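CHAD domain (Ricinus communis, PDB 6QV5) probably binds inorganic polyphosphate through an all-helical CHAD module that also carries a zinc ion. Local coordinates at residues 68-73 with 215-220; 207-212 with 236-241; 242-247 with 277-282. All coordinates share one frame; numbering follows the deposited sequence.

Interaction 1 (68-73 with 215-220); sequences RSALKL and LEFFHG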
ATOM      1  N   ARG A  68       8.007  -0.222  -3.967  1.00 62.06           N
ATOM      2  CA  ARG A  68       8.686   0.762  -3.121  1.00 62.75           C
ATOM      3  C   ARG A  68       9.247   0.130  -1.840  1.00 68.11           C
ATOM      4  O   ARG A  68      10.378   0.444  -1.461  1.00 67.94           O
ATOM      5  CB  ARG A  68       7.767   1.947  -2.798  1.00 63.82           C
ATOM      6  CG  ARG A  68       8.536   3.245  -2.588  1.00 77.22           C
ATOM      7  CD  ARG A  68       7.819   4.200  -1.656  1.00 90.68           C
ATOM      8  NE  ARG A  68       6.763   4.954  -2.333  1.00101.46           N
ATOM      9  CZ  ARG A  68       6.936   6.139  -2.912  1.00115.97           C
ATOM     10  NH1 ARG A  68       8.132   6.717  -2.914  1.00102.64           N
ATOM     11  NH2 ARG A  68       5.915   6.756  -3.492  1.00102.95           N
ATOM     12  N   SER A  69       8.473  -0.778  -1.200  1.00 65.29           N
ATOM     13  CA  SER A  69       8.897  -1.490   0.011  1.00 65.47           C
ATOM     14  C   SER A  69      10.027  -2.478  -0.296  1.00 69.42           C
ATOM     15  O   SER A  69      10.920  -2.650   0.534  1.00 69.01           O
ATOM     16  CB  SER A  69       7.718  -2.193   0.680  1.00 69.52           C
ATOM     17  OG  SER A  69       7.164  -3.207  -0.143  1.00 80.17           O
ATOM     18  N   ALA A  70      10.001  -3.097  -1.499  1.00 66.31           N
ATOM     19  CA  ALA A  70      11.038  -4.026  -1.965  1.00 66.24           C
ATOM     20  C   ALA A  70      12.349  -3.273  -2.208  1.00 71.14           C
ATOM     21  O   ALA A  70      13.412  -3.785  -1.871  1.00 70.84           O
ATOM     22  CB  ALA A  70      10.592  -4.730  -3.237  1.00 66.86           C
ATOM     23  N   LEU A  71      12.271  -2.042  -2.751  1.00 68.72           N
ATOM     24  CA  LEU A  71      13.446  -1.199  -2.994  1.00 69.04           C
ATOM     25  C   LEU A  71      14.032  -0.670  -1.679  1.00 74.60           C
ATOM     26  O   LEU A  71      15.236  -0.418  -1.606  1.00 74.19           O
ATOM     27  CB  LEU A  71      13.117  -0.038  -3.949  1.00 68.95           C
ATOM     28  CG  LEU A  71      12.851  -0.414  -5.409  1.00 73.59           C
ATOM     29  CD1 LEU A  71      11.949   0.596  -6.072  1.00 73.71           C
ATOM     30  CD2 LEU A  71      14.140  -0.559  -6.194  1.00 76.03           C
ATOM     31  N   LYS A  72      13.183  -0.527  -0.640  1.00 72.56           N
ATOM     32  CA  LYS A  72      13.576  -0.057   0.688  1.00 73.14           C
ATOM     33  C   LYS A  72      14.404  -1.111   1.429  1.00 78.30           C
ATOM     34  O   LYS A  72      15.396  -0.757   2.070  1.00 78.12           O
ATOM     35  CB  LYS A  72      12.345   0.356   1.508  1.00 76.05           C
ATOM     36  CG  LYS A  72      12.659   1.354   2.624  1.00 92.90           C
ATOM     37  CD  LYS A  72      11.403   2.031   3.184  1.00103.51           C
ATOM     38  CE  LYS A  72      10.960   3.255   2.404  1.00114.27           C
ATOM     39  NZ  LYS A  72      11.895   4.402   2.570  1.00122.99           N
ATOM     40  N   LEU A  73      14.007  -2.399   1.342  1.00 75.60           N
ATOM     41  CA  LEU A  73      14.742  -3.490   1.989  1.00 75.85           C
ATOM     42  C   LEU A  73      16.033  -3.837   1.236  1.00 80.27           C
ATOM     43  O   LEU A  73      17.023  -4.203   1.871  1.00 80.24           O
ATOM     44  CB  LEU A  73      13.868  -4.737   2.257  1.00 76.01           C
ATOM     45  CG  LEU A  73      13.080  -5.346   1.094  1.00 80.81           C
ATOM     46  CD1 LEU A  73      13.833  -6.509   0.467  1.00 81.03           C
ATOM     47  CD2 LEU A  73      11.726  -5.830   1.564  1.00 83.17           C
ATOM     48  N   LEU A 215       7.525 -10.847   3.917  1.00 72.89           N
ATOM     49  CA  LEU A 215       7.227 -12.254   4.173  1.00 73.23           C
ATOM     50  C   LEU A 215       6.595 -12.926   2.948  1.00 78.00           C
ATOM     51  O   LEU A 215       6.771 -14.129   2.758  1.00 77.71           O
ATOM     52  CB  LEU A 215       6.345 -12.400   5.422  1.00 73.37           C
ATOM     53  CG  LEU A 215       6.416 -13.730   6.177  1.00 78.18           C
ATOM     54  CD1 LEU A 215       7.823 -14.008   6.721  1.00 78.45           C
ATOM     55  CD2 LEU A 215       5.428 -13.742   7.316  1.00 80.21           C
ATOM     56  N   GLU A 216       5.883 -12.146   2.110  1.00 75.41           N
ATOM     57  CA  GLU A 216       5.274 -12.633   0.869  1.00 75.49           C
ATOM     58  C   GLU A 216       6.347 -12.791  -0.212  1.00 80.25           C
ATOM     59  O   GLU A 216       6.234 -13.684  -1.054  1.00 79.65           O
ATOM     60  CB  GLU A 216       4.171 -11.684   0.387  1.00 76.76           C
ATOM     61  CG  GLU A 216       2.851 -11.834   1.127  1.00 86.16           C
ATOM     62  CD  GLU A 216       1.783 -10.804   0.798  1.00102.43           C
ATOM     63  OE1 GLU A 216       2.131  -9.682   0.362  1.00 89.74           O
ATOM     64  OE2 GLU A 216       0.588 -11.122   0.993  1.00 96.38           O
ATOM     65  N   PHE A 217       7.387 -11.921  -0.184  1.00 77.63           N
ATOM     66  CA  PHE A 217       8.515 -11.943  -1.120  1.00 77.80           C
ATOM     67  C   PHE A 217       9.383 -13.181  -0.899  1.00 84.36           C
ATOM     68  O   PHE A 217       9.726 -13.863  -1.865  1.00 83.81           O
ATOM     69  CB  PHE A 217       9.376 -10.667  -0.992  1.00 79.13           C
ATOM     70  CG  PHE A 217       8.733  -9.349  -1.360  1.00 80.11           C
ATOM     71  CD1 PHE A 217       7.814  -9.268  -2.401  1.00 82.84           C
ATOM     72  CD2 PHE A 217       9.104  -8.175  -0.716  1.00 81.90           C
ATOM     73  CE1 PHE A 217       7.238  -8.045  -2.753  1.00 83.63           C
ATOM     74  CE2 PHE A 217       8.525  -6.952  -1.068  1.00 84.60           C
ATOM     75  CZ  PHE A 217       7.598  -6.895  -2.085  1.00 82.64           C
ATOM     76  N   PHE A 218       9.730 -13.464   0.371  1.00 83.41           N
ATOM     77  CA  PHE A 218      10.550 -14.609   0.775  1.00 84.45           C
ATOM     78  C   PHE A 218       9.655 -15.727   1.350  1.00 91.07           C
ATOM     79  O   PHE A 218       9.990 -16.332   2.369  1.00 90.78           O
ATOM     80  CB  PHE A 218      11.623 -14.163   1.793  1.00 86.30           C
ATOM     81  CG  PHE A 218      12.561 -13.074   1.322  1.00 87.93           C
ATOM     82  CD1 PHE A 218      13.686 -13.382   0.563  1.00 91.09           C
ATOM     83  CD2 PHE A 218      12.343 -11.746   1.669  1.00 90.06           C
ATOM     84  CE1 PHE A 218      14.566 -12.378   0.149  1.00 92.08           C
ATOM     85  CE2 PHE A 218      13.217 -10.741   1.246  1.00 92.97           C
ATOM     86  CZ  PHE A 218      14.324 -11.063   0.490  1.00 91.21           C
ATOM     87  N   HIS A 219       8.524 -16.005   0.668  1.00 89.87           N
ATOM     88  CA  HIS A 219       7.504 -16.990   1.048  1.00 90.77           C
ATOM     89  C   HIS A 219       8.023 -18.436   1.174  1.00 96.04           C
ATOM     90  O   HIS A 219       7.778 -19.076   2.199  1.00 95.82           O
ATOM     91  CB  HIS A 219       6.300 -16.911   0.085  1.00 91.80           C
ATOM     92  CG  HIS A 219       5.273 -17.982   0.289  1.00 95.40           C
ATOM     93  ND1 HIS A 219       5.086 -18.986  -0.643  1.00 97.27           N
ATOM     94  CD2 HIS A 219       4.422 -18.181   1.324  1.00 97.27           C
ATOM     95  CE1 HIS A 219       4.127 -19.755  -0.153  1.00 96.74           C
ATOM     96  NE2 HIS A 219       3.698 -19.312   1.029  1.00 97.09           N
ATOM     97  N   GLY A 220       8.724 -18.926   0.150  1.00 93.53           N
ATOM     98  CA  GLY A 220       9.259 -20.287   0.115  1.00 93.85           C
ATOM     99  C   GLY A 220      10.486 -20.557   0.969  1.00 98.85           C
ATOM    100  O   GLY A 220      11.025 -21.666   0.934  1.00 98.47           O
TER
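In the helical-bundle core of the CHAD domain, Phe217 and Phe218, two aromatic rings at the C-terminal end of helix 198-217, pack against Ala70 and Leu73 in the last turn of helix 54-73. The case illustrates how the end of one helix can be buried against the end of another by a few apolar groups. Phe217 carries most of the contact. Its CE2 meets Ala70 CB at 3.7 Å, and its CZ lies 3.9 Å from the same methyl, so the far end of the ring reaches the neighbouring helix by an oblique approach. Two more groups approach the edge of this ring: Ser69 OG lies near the ring plane, 4.1 Å from Phe217 CE2, and Leu73 CD2 is 4.2 Å from Phe217 CD2. Leu73 serves both rings by its fork. CD1, the other branch, sits at the edge of the second ring, 4.3 Å from Phe218 CE2. Leu73 CG lies between its backbone N and carbonyl carbon (chi1 53°), an uncommon choice within a helix, and with a chi2 that is also unusual (96°) this presents one methyl to the edge of each ring. Phe218 is the first residue to leave helical backbone angles, and its ring turns back toward Leu73 as the chain departs. Around the contact, Ile33 and Cys37 of helix 26-42 touch Phe217, while Phe174 of helix 171-192 packs on both Leu73 and Phe218. The hydroxyl of Ser69 is turned to its own helix, where it hydrogen-bonds Arg66 O. With no hydrogen bond crossing between the segments, their direct cohesion is that of van der Waals packing and the burial of apolar surface, and it depends on the fit of rings against methyls.

Interaction 2 (207-212 with 236-241); sequences ATKRGR and ATQEEL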
ATOM      1  N   ALA A 207       4.720  -0.435   9.294  1.00 71.53           N
ATOM      2  CA  ALA A 207       5.578  -1.531   9.770  1.00 70.86           C
ATOM      3  C   ALA A 207       4.868  -2.870   9.543  1.00 73.71           C
ATOM      4  O   ALA A 207       5.521  -3.876   9.258  1.00 73.39           O
ATOM      5  CB  ALA A 207       5.897  -1.351  11.247  1.00 71.53           C
ATOM      6  N   THR A 208       3.524  -2.856   9.638  1.00 69.61           N
ATOM      7  CA  THR A 208       2.630  -3.987   9.405  1.00 69.21           C
ATOM      8  C   THR A 208       2.616  -4.331   7.904  1.00 72.08           C
ATOM      9  O   THR A 208       2.639  -5.512   7.553  1.00 71.41           O
ATOM     10  CB  THR A 208       1.234  -3.648   9.954  1.00 79.29           C
ATOM     11  OG1 THR A 208       1.328  -3.392  11.356  1.00 80.67           O
ATOM     12  CG2 THR A 208       0.231  -4.745   9.723  1.00 78.43           C
ATOM     13  N   LYS A 209       2.577  -3.298   7.031  1.00 68.18           N
ATOM     14  CA  LYS A 209       2.582  -3.445   5.573  1.00 67.86           C
ATOM     15  C   LYS A 209       3.936  -3.959   5.079  1.00 71.18           C
ATOM     16  O   LYS A 209       3.969  -4.902   4.286  1.00 70.41           O
ATOM     17  CB  LYS A 209       2.222  -2.119   4.879  1.00 70.43           C
ATOM     18  CG  LYS A 209       0.739  -1.959   4.577  1.00 84.07           C
ATOM     19  CD  LYS A 209       0.480  -0.711   3.743  1.00 94.07           C
ATOM     20  CE  LYS A 209      -0.965  -0.583   3.331  1.00104.06           C
ATOM     21  NZ  LYS A 209      -1.205   0.654   2.542  1.00111.58           N
ATOM     22  N   ARG A 210       5.046  -3.354   5.571  1.00 67.94           N
ATOM     23  CA  ARG A 210       6.426  -3.730   5.234  1.00 67.97           C
ATOM     24  C   ARG A 210       6.707  -5.189   5.601  1.00 71.63           C
ATOM     25  O   ARG A 210       7.310  -5.909   4.805  1.00 71.07           O
ATOM     26  CB  ARG A 210       7.439  -2.808   5.937  1.00 68.90           C
ATOM     27  CG  ARG A 210       7.598  -1.436   5.302  1.00 80.70           C
ATOM     28  CD  ARG A 210       8.521  -0.566   6.131  1.00 92.91           C
ATOM     29  NE  ARG A 210       8.560   0.815   5.648  1.00103.40           N
ATOM     30  CZ  ARG A 210       9.234   1.799   6.237  1.00118.24           C
ATOM     31  NH1 ARG A 210       9.933   1.567   7.342  1.00106.13           N
ATOM     32  NH2 ARG A 210       9.211   3.023   5.729  1.00104.71           N
ATOM     33  N   GLY A 211       6.243  -5.603   6.784  1.00 68.28           N
ATOM     34  CA  GLY A 211       6.393  -6.960   7.301  1.00 68.06           C
ATOM     35  C   GLY A 211       5.601  -7.990   6.522  1.00 71.63           C
ATOM     36  O   GLY A 211       6.074  -9.114   6.331  1.00 70.73           O
ATOM     37  N   ARG A 212       4.388  -7.608   6.063  1.00 68.53           N
ATOM     38  CA  ARG A 212       3.501  -8.460   5.267  1.00 68.64           C
ATOM     39  C   ARG A 212       4.099  -8.696   3.875  1.00 72.91           C
ATOM     40  O   ARG A 212       4.123  -9.839   3.417  1.00 72.64           O
ATOM     41  CB  ARG A 212       2.097  -7.836   5.153  1.00 69.68           C
ATOM     42  CG  ARG A 212       1.027  -8.801   4.647  1.00 81.84           C
ATOM     43  CD  ARG A 212      -0.335  -8.146   4.505  1.00 92.88           C
ATOM     44  NE  ARG A 212      -0.490  -7.464   3.218  1.00101.77           N
ATOM     45  CZ  ARG A 212      -0.984  -8.027   2.119  1.00116.93           C
ATOM     46  NH1 ARG A 212      -1.372  -9.297   2.131  1.00103.36           N
ATOM     47  NH2 ARG A 212      -1.090  -7.327   0.998  1.00105.97           N
ATOM     48  N   ALA A 236      -4.891  -8.302  10.200  1.00 78.86           N
ATOM     49  CA  ALA A 236      -5.921  -7.848  11.140  1.00 78.58           C
ATOM     50  C   ALA A 236      -5.577  -6.469  11.719  1.00 82.30           C
ATOM     51  O   ALA A 236      -6.473  -5.639  11.890  1.00 82.20           O
ATOM     52  CB  ALA A 236      -6.093  -8.862  12.260  1.00 79.27           C
ATOM     53  N   THR A 237      -4.278  -6.225  12.001  1.00 78.33           N
ATOM     54  CA  THR A 237      -3.753  -4.959  12.526  1.00 77.89           C
ATOM     55  C   THR A 237      -3.851  -3.867  11.446  1.00 80.87           C
ATOM     56  O   THR A 237      -4.240  -2.737  11.755  1.00 80.31           O
ATOM     57  CB  THR A 237      -2.319  -5.161  13.056  1.00 86.72           C
ATOM     58  OG1 THR A 237      -2.311  -6.234  13.999  1.00 87.80           O
ATOM     59  CG2 THR A 237      -1.741  -3.909  13.706  1.00 84.95           C
ATOM     60  N   GLN A 238      -3.510  -4.220  10.184  1.00 76.81           N
ATOM     61  CA  GLN A 238      -3.558  -3.336   9.014  1.00 76.37           C
ATOM     62  C   GLN A 238      -5.001  -2.898   8.729  1.00 79.41           C
ATOM     63  O   GLN A 238      -5.231  -1.731   8.414  1.00 78.95           O
ATOM     64  CB  GLN A 238      -2.963  -4.049   7.786  1.00 77.77           C
ATOM     65  CG  GLN A 238      -2.586  -3.120   6.633  1.00 93.23           C
ATOM     66  CD  GLN A 238      -2.284  -3.870   5.354  1.00115.25           C
ATOM     67  OE1 GLN A 238      -1.537  -4.858   5.331  1.00111.35           O
ATOM     68  NE2 GLN A 238      -2.848  -3.402   4.250  1.00107.99           N
ATOM     69  N   GLU A 239      -5.959  -3.841   8.848  1.00 75.54           N
ATOM     70  CA  GLU A 239      -7.394  -3.633   8.642  1.00 75.28           C
ATOM     71  C   GLU A 239      -7.960  -2.639   9.671  1.00 78.21           C
ATOM     72  O   GLU A 239      -8.773  -1.787   9.309  1.00 77.75           O
ATOM     73  CB  GLU A 239      -8.129  -4.984   8.733  1.00 76.76           C
ATOM     74  CG  GLU A 239      -9.580  -4.962   8.281  1.00 88.57           C
ATOM     75  CD  GLU A 239     -10.370  -6.185   8.705  1.00112.85           C
ATOM     76  OE1 GLU A 239     -10.148  -7.269   8.119  1.00110.54           O
ATOM     77  OE2 GLU A 239     -11.212  -6.060   9.623  1.00107.60           O
ATOM     78  N   GLU A 240      -7.515  -2.746  10.942  1.00 74.09           N
ATOM     79  CA  GLU A 240      -7.953  -1.888  12.042  1.00 73.69           C
ATOM     80  C   GLU A 240      -7.412  -0.462  11.930  1.00 77.13           C
ATOM     81  O   GLU A 240      -8.200   0.485  11.990  1.00 76.87           O
ATOM     82  CB  GLU A 240      -7.630  -2.529  13.410  1.00 75.04           C
ATOM     83  CG  GLU A 240      -8.074  -1.731  14.633  1.00 85.84           C
ATOM     84  CD  GLU A 240      -9.538  -1.347  14.760  1.00105.21           C
ATOM     85  OE1 GLU A 240     -10.412  -2.117  14.298  1.00100.30           O
ATOM     86  OE2 GLU A 240      -9.812  -0.272  15.341  1.00 97.97           O
ATOM     87  N   LEU A 241      -6.082  -0.306  11.768  1.00 73.28           N
ATOM     88  CA  LEU A 241      -5.440   1.006  11.635  1.00 72.93           C
ATOM     89  C   LEU A 241      -5.807   1.699  10.316  1.00 76.33           C
ATOM     90  O   LEU A 241      -5.858   2.929  10.270  1.00 75.77           O
ATOM     91  CB  LEU A 241      -3.913   0.908  11.793  1.00 72.96           C
ATOM     92  CG  LEU A 241      -3.377   0.557  13.185  1.00 77.70           C
ATOM     93  CD1 LEU A 241      -2.005  -0.075  13.093  1.00 77.73           C
ATOM     94  CD2 LEU A 241      -3.340   1.778  14.100  1.00 80.40           C
TER
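Thr208 and Gln238 meet across an antiparallel helical hairpin of the CHAD domain, in which helix 198-217 and helix 224-260 follow one another in the chain. Around this point the short axes come within 9.6 Å and their directions differ by 146°. A useful general lesson is that one long polar side chain can fill the groove between two helices without bonding across it, and Gln238 is the example. Its CG stands anti to the backbone N (chi1 -163°) and the chain runs on extended, so that the amide reaches the side of helix 198-217, between the stems of Lys209 and Arg212. At the base, Thr208 CG2 rests against Gln238 CB at 3.8 Å. Further out, Lys209 crosses the glutamine at roughly a right angle: its CG approaches Gln238 CD at 3.7 Å, and its CE approaches Gln238 NE2 at 3.5 Å, so the aliphatic stem, not the ammonium group, does the touching. Arg212 also crosses at about a right angle, one helical turn on from Thr208, and meets the oxygen end of the amide; the guanidinium and amide planes are inclined by 53°. The outer end of Arg212 has its firm partner elsewhere, a salt bridge from NH1 to Glu216. Both threonines spend their hydroxyls within their own helices, Thr208 on Thr204 O and Thr237 on Ala233 O. The ammonium of Lys209 lies near Arg65, a gathering of positive charge consistent with a protein that binds a polyanion. On the buried side, Thr237 CG2 packs 3.9 Å from Thr208 OG1, while toward the partly exposed side Gln238 OE1 lies 3.5 Å from Arg212 NE.

Interaction 3 (242-247 with 277-282); sequences GRHNDL and AQQAMR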
ATOM      1  N   GLY A 242      -6.070   0.902   9.278  1.00 72.58           N
ATOM      2  CA  GLY A 242      -6.472   1.375   7.957  1.00 72.18           C
ATOM      3  C   GLY A 242      -7.877   1.943   7.944  1.00 75.53           C
ATOM      4  O   GLY A 242      -8.153   2.890   7.202  1.00 75.05           O
ATOM      5  N   ARG A 243      -8.774   1.366   8.777  1.00 71.77           N
ATOM      6  CA  ARG A 243     -10.171   1.786   8.946  1.00 71.29           C
ATOM      7  C   ARG A 243     -10.226   3.230   9.466  1.00 74.78           C
ATOM      8  O   ARG A 243     -10.952   4.051   8.904  1.00 74.09           O
ATOM      9  CB  ARG A 243     -10.904   0.820   9.902  1.00 70.96           C
ATOM     10  CG  ARG A 243     -12.331   1.234  10.271  1.00 79.51           C
ATOM     11  CD  ARG A 243     -12.827   0.583  11.560  1.00 85.96           C
ATOM     12  NE  ARG A 243     -11.982   0.886  12.722  1.00 89.39           N
ATOM     13  CZ  ARG A 243     -12.089   1.976  13.478  1.00100.39           C
ATOM     14  NH1 ARG A 243     -13.008   2.896  13.205  1.00 85.78           N
ATOM     15  NH2 ARG A 243     -11.276   2.156  14.509  1.00 85.44           N
ATOM     16  N   HIS A 244      -9.435   3.533  10.519  1.00 71.39           N
ATOM     17  CA  HIS A 244      -9.342   4.863  11.122  1.00 71.16           C
ATOM     18  C   HIS A 244      -8.633   5.840  10.181  1.00 73.83           C
ATOM     19  O   HIS A 244      -8.951   7.032  10.188  1.00 73.17           O
ATOM     20  CB  HIS A 244      -8.631   4.799  12.486  1.00 72.10           C
ATOM     21  CG  HIS A 244      -8.689   6.084  13.250  1.00 75.63           C
ATOM     22  ND1 HIS A 244      -9.741   6.369  14.102  1.00 77.48           N
ATOM     23  CD2 HIS A 244      -7.832   7.132  13.248  1.00 77.49           C
ATOM     24  CE1 HIS A 244      -9.486   7.570  14.598  1.00 76.95           C
ATOM     25  NE2 HIS A 244      -8.350   8.070  14.109  1.00 77.32           N
ATOM     26  N   ASN A 245      -7.681   5.329   9.371  1.00 69.77           N
ATOM     27  CA  ASN A 245      -6.922   6.105   8.389  1.00 69.12           C
ATOM     28  C   ASN A 245      -7.823   6.582   7.246  1.00 72.42           C
ATOM     29  O   ASN A 245      -7.670   7.716   6.793  1.00 71.97           O
ATOM     30  CB  ASN A 245      -5.737   5.297   7.853  1.00 68.72           C
ATOM     31  CG  ASN A 245      -4.915   6.013   6.809  1.00 88.58           C
ATOM     32  OD1 ASN A 245      -4.410   7.122   7.023  1.00 80.51           O
ATOM     33  ND2 ASN A 245      -4.768   5.389   5.651  1.00 80.66           N
ATOM     34  N   ASP A 246      -8.760   5.725   6.787  1.00 68.76           N
ATOM     35  CA  ASP A 246      -9.714   6.056   5.723  1.00 68.68           C
ATOM     36  C   ASP A 246     -10.609   7.228   6.136  1.00 72.73           C
ATOM     37  O   ASP A 246     -10.902   8.093   5.312  1.00 72.30           O
ATOM     38  CB  ASP A 246     -10.570   4.831   5.351  1.00 70.49           C
ATOM     39  CG  ASP A 246      -9.842   3.729   4.597  1.00 79.86           C
ATOM     40  OD1 ASP A 246      -8.656   3.927   4.243  1.00 79.80           O
ATOM     41  OD2 ASP A 246     -10.459   2.669   4.359  1.00 86.53           O
ATOM     42  N   LEU A 247     -10.996   7.267   7.425  1.00 69.56           N
ATOM     43  CA  LEU A 247     -11.821   8.304   8.044  1.00 69.50           C
ATOM     44  C   LEU A 247     -11.108   9.667   8.036  1.00 73.19           C
ATOM     45  O   LEU A 247     -11.729  10.668   7.675  1.00 72.46           O
ATOM     46  CB  LEU A 247     -12.151   7.887   9.491  1.00 69.69           C
ATOM     47  CG  LEU A 247     -13.506   7.223   9.804  1.00 74.56           C
ATOM     48  CD1 LEU A 247     -13.755   5.971   8.963  1.00 74.91           C
ATOM     49  CD2 LEU A 247     -13.562   6.824  11.257  1.00 77.12           C
ATOM     50  N   ALA A 277     -16.701  12.609  14.135  1.00 79.30           N
ATOM     51  CA  ALA A 277     -17.308  11.955  15.290  1.00 79.28           C
ATOM     52  C   ALA A 277     -16.955  10.466  15.296  1.00 83.77           C
ATOM     53  O   ALA A 277     -16.632   9.936  16.353  1.00 83.10           O
ATOM     54  CB  ALA A 277     -18.814  12.148  15.277  1.00 79.99           C
ATOM     55  N   GLN A 278     -16.964   9.811  14.110  1.00 81.07           N
ATOM     56  CA  GLN A 278     -16.608   8.396  13.941  1.00 81.36           C
ATOM     57  C   GLN A 278     -15.147   8.129  14.337  1.00 86.53           C
ATOM     58  O   GLN A 278     -14.837   7.033  14.803  1.00 86.00           O
ATOM     59  CB  GLN A 278     -16.874   7.927  12.502  1.00 82.74           C
ATOM     60  CG  GLN A 278     -18.338   7.618  12.206  1.00 98.49           C
ATOM     61  CD  GLN A 278     -18.520   7.034  10.827  1.00119.30           C
ATOM     62  OE1 GLN A 278     -18.330   7.704   9.806  1.00114.91           O
ATOM     63  NE2 GLN A 278     -18.899   5.768  10.764  1.00112.78           N
ATOM     64  N   GLN A 279     -14.266   9.140  14.165  1.00 84.19           N
ATOM     65  CA  GLN A 279     -12.848   9.102  14.535  1.00 84.43           C
ATOM     66  C   GLN A 279     -12.696   9.112  16.062  1.00 90.29           C
ATOM     67  O   GLN A 279     -11.785   8.472  16.589  1.00 89.96           O
ATOM     68  CB  GLN A 279     -12.102  10.310  13.942  1.00 85.56           C
ATOM     69  CG  GLN A 279     -11.790  10.195  12.455  1.00 96.81           C
ATOM     70  CD  GLN A 279     -11.171  11.456  11.898  1.00113.54           C
ATOM     71  OE1 GLN A 279     -10.094  11.897  12.318  1.00108.27           O
ATOM     72  NE2 GLN A 279     -11.836  12.062  10.926  1.00105.35           N
ATOM     73  N   ALA A 280     -13.583   9.849  16.765  1.00 88.44           N
ATOM     74  CA  ALA A 280     -13.579   9.981  18.224  1.00 88.99           C
ATOM     75  C   ALA A 280     -14.342   8.857  18.934  1.00 94.66           C
ATOM     76  O   ALA A 280     -13.898   8.399  19.987  1.00 94.42           O
ATOM     77  CB  ALA A 280     -14.140  11.337  18.628  1.00 89.72           C
ATOM     78  N   MET A 281     -15.493   8.430  18.372  1.00 92.58           N
ATOM     79  CA  MET A 281     -16.339   7.370  18.933  1.00 93.10           C
ATOM     80  C   MET A 281     -15.737   5.994  18.675  1.00 96.87           C
ATOM     81  O   MET A 281     -15.745   5.148  19.572  1.00 96.47           O
ATOM     82  CB  MET A 281     -17.779   7.434  18.383  1.00 95.82           C
ATOM     83  CG  MET A 281     -18.517   8.736  18.671  1.00100.02           C
ATOM     84  SD  MET A 281     -18.654   9.172  20.417  1.00104.88           S
ATOM     85  CE  MET A 281     -18.211  10.893  20.340  1.00101.74           C
ATOM     86  N   ARG A 282     -15.212   5.771  17.454  1.00 93.35           N
ATOM     87  CA  ARG A 282     -14.576   4.511  17.067  1.00 93.03           C
ATOM     88  C   ARG A 282     -13.097   4.739  16.685  1.00 95.85           C
ATOM     89  O   ARG A 282     -12.764   4.696  15.496  1.00 95.42           O
ATOM     90  CB  ARG A 282     -15.356   3.806  15.937  1.00 94.18           C
ATOM     91  CG  ARG A 282     -16.725   3.269  16.353  1.00108.04           C
ATOM     92  CD  ARG A 282     -17.279   2.257  15.361  1.00122.00           C
ATOM     93  NE  ARG A 282     -17.637   2.862  14.075  1.00132.91           N
ATOM     94  CZ  ARG A 282     -18.153   2.196  13.046  1.00148.16           C
ATOM     95  NH1 ARG A 282     -18.385   0.891  13.139  1.00137.02           N
ATOM     96  NH2 ARG A 282     -18.445   2.828  11.917  1.00134.08           N
TER
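Arg243 holds the backbone oxygen of Arg282 in a two-pronged, end-on grip, a clear example of an arginine receiving a chain as it leaves a helix. Its NH1 donates to Arg282 O at 2.9 Å with an angle of 151° at the hydrogen, and its NH2 reaches the same oxygen at 3.1 Å, more bent. The oxygen lies in the guanidinium plane, yet both nitrogens come from one face of the peptide: NH1 is tilted from the carbonyl plane, and NH2 stands well above it. Beside this pair, the imidazole of His244 turns its edge to the backbone, with CE1 3.2 Å from Gln279 O and the oxygen close to the ring plane. One turn on, Leu247 fills the apolar part, its CD2 lying 3.7 Å from Gln278 CB and its CB 3.8 Å from Gln279 CG. What positions the grip lies a step behind. The Arg243 chain leaves with CG anti to the backbone N (chi1 174°) and bends at chi3, and a salt bridge from NH2 to Glu240, a residue one turn earlier, steadies the same guanidinium. The positive charge of Arg243 probably also offsets part of the partial negative charge at this helix end, Arg282 being the first residue beyond helical angles. The contact lies toward the surface, where helix 265-281 runs back antiparallel along the preceding helix 224-260, at 151° and 9.8 Å between the local axes, before the chain passes on to helix 286-293.

The three contacts trace one route through the helical array. Interaction 1 and interaction 2 share helix 198-217, their centres about 14 Å apart, and they touch where Lys72 CD packs 3.5 Å from Arg210 NH2. Interaction 2 passes directly into interaction 3 along helix 224-260, since residues 236-241 and 242-247 adjoin in sequence; their centres are about 16 Å apart. Interactions 1 and 3 lie on opposite sides of the chain's centre, about 29 Å between centres and about 14 Å between nearest atoms. Burial decreases along this route, from apolar core to surface grip. All three lie away from the zinc site of His52 and His138.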